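Local coordinates for type III effector Xcv3220-like C-terminal domain-containing protein (Xanthomonas campestris pv. vesicatoria, PDB 4FC9), which is the all-helical C-terminal domain of a type III effector, XopL, secreted into plant host cells, where it probably acts as an E3 ubiquitin ligase, at residues A60-L64 / P65-P69. Numbering follows the deposited sequence.
Sequences APSYL and PGKRP
The guanidinium of R68, whose side chain runs past the L64 carbonyl, has CG of P65 over the centre of one face, 4.0 Å above the plane. At its edge, in plane, sits a water that accepts from R68 NH1 at 2.9 Å and reaches on to the Y63 carbonyl. CG of R68 lies between the backbone N and the carbonyl carbon (chi1 62°), which brings it within 3.3 Å of L64 O; from there the chain extends straight to NE, leading the charged group back over the P65 ring.

L64 O is gripped by two backbone donors. K67 N approaches from above the carbonyl plane at 3.0 Å, closing a type II beta turn over P65 and G66, while R68 N comes in at 2.8 Å, almost in line with the C=O bond. The positive phi of G66 (103°) would press a CB against the preceding carbonyl oxygen, which explains the glycine at this corner.

On the approach to the turn, the hydroxyl of S62 stands anti to its backbone N (chi1 179°) and accepts from L64 N at 3.0 Å, forming an ST turn; the same OG abuts CB of K67. S62 O receives a CA-H...O contact from R68, and a second water bridges K67 O to S62 N, the latter bond weak. Where the two arms diverge, the rings of P61 and P69 cross at about a right angle, with P61 CB 3.9 Å from P69 CG.

The hairpin-like bend lies at the surface in the linker between helices 32-49 and 79-88. Y63 turns away from it to pack on V152 and L155 of helix 152-171, and its hydroxyl bonds V48 O, tying the bend to the end of helix 32-49.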
# COMPACT_ATOMS: atom_id res chain seq x y z
N ALA A 60 -1.03 19.89 1.34
CA ALA A 60 -1.34 18.95 2.41
C ALA A 60 -2.37 19.49 3.41
O ALA A 60 -2.06 19.67 4.59
CB ALA A 60 -0.07 18.53 3.13
N PRO A 61 -3.61 19.73 2.95
CA PRO A 61 -4.62 20.28 3.86
C PRO A 61 -5.00 19.28 4.94
O PRO A 61 -4.80 18.08 4.77
CB PRO A 61 -5.81 20.53 2.93
CG PRO A 61 -5.66 19.49 1.88
CD PRO A 61 -4.19 19.39 1.64
N SER A 62 -5.55 19.78 6.04
CA SER A 62 -6.05 18.91 7.10
C SER A 62 -7.16 18.03 6.55
O SER A 62 -7.84 18.41 5.60
CB SER A 62 -6.58 19.75 8.26
OG SER A 62 -7.11 18.93 9.28
N TYR A 63 -7.36 16.85 7.14
CA TYR A 63 -8.52 16.04 6.82
C TYR A 63 -9.52 16.05 7.96
O TYR A 63 -10.57 15.43 7.89
CB TYR A 63 -8.14 14.60 6.44
CG TYR A 63 -7.36 13.83 7.48
CD1 TYR A 63 -8.00 13.25 8.58
CD2 TYR A 63 -5.99 13.65 7.35
CE1 TYR A 63 -7.28 12.54 9.52
CE2 TYR A 63 -5.27 12.94 8.29
CZ TYR A 63 -5.92 12.39 9.37
OH TYR A 63 -5.20 11.67 10.29
N LEU A 64 -9.18 16.78 9.02
CA LEU A 64 -10.02 16.83 10.20
C LEU A 64 -11.26 17.69 9.98
O LEU A 64 -11.16 18.79 9.45
CB LEU A 64 -9.23 17.38 11.39
CG LEU A 64 -8.01 16.57 11.81
CD1 LEU A 64 -7.27 17.26 12.94
CD2 LEU A 64 -8.41 15.15 12.21
N PRO A 65 -12.43 17.18 10.37
CA PRO A 65 -13.64 18.00 10.43
C PRO A 65 -13.35 19.26 11.22
O PRO A 65 -12.80 19.18 12.31
CB PRO A 65 -14.61 17.12 11.21
CG PRO A 65 -14.18 15.74 10.91
CD PRO A 65 -12.69 15.78 10.76
N GLY A 66 -13.70 20.42 10.67
CA GLY A 66 -13.41 21.67 11.32
C GLY A 66 -12.23 22.41 10.73
O GLY A 66 -12.14 23.63 10.83
N LYS A 67 -11.32 21.67 10.11
CA LYS A 67 -10.11 22.26 9.53
C LYS A 67 -10.00 21.98 8.03
O LYS A 67 -9.39 22.73 7.28
CB LYS A 67 -8.86 21.71 10.24
CG LYS A 67 -8.82 21.97 11.74
CD LYS A 67 -8.50 23.42 12.03
CE LYS A 67 -8.17 23.63 13.50
NZ LYS A 67 -7.75 25.03 13.77
N ARG A 68 -10.60 20.88 7.61
CA ARG A 68 -10.51 20.39 6.23
C ARG A 68 -11.13 21.35 5.21
O ARG A 68 -11.90 22.24 5.58
CB ARG A 68 -11.19 19.03 6.15
CG ARG A 68 -12.66 19.07 6.49
CD ARG A 68 -13.30 17.71 6.31
NE ARG A 68 -14.63 17.65 6.89
CZ ARG A 68 -15.31 16.52 7.06
NH1 ARG A 68 -14.78 15.36 6.69
NH2 ARG A 68 -16.52 16.55 7.60
N PRO A 69 -10.80 21.17 3.92
CA PRO A 69 -11.46 21.99 2.90
C PRO A 69 -12.93 21.66 2.91
O PRO A 69 -13.29 20.49 3.02
CB PRO A 69 -10.83 21.50 1.59
CG PRO A 69 -9.54 20.86 2.00
CD PRO A 69 -9.82 20.24 3.32
O HOH W 1 -7.31 22.25 5.38
O HOH W 2 -12.02 14.71 5.88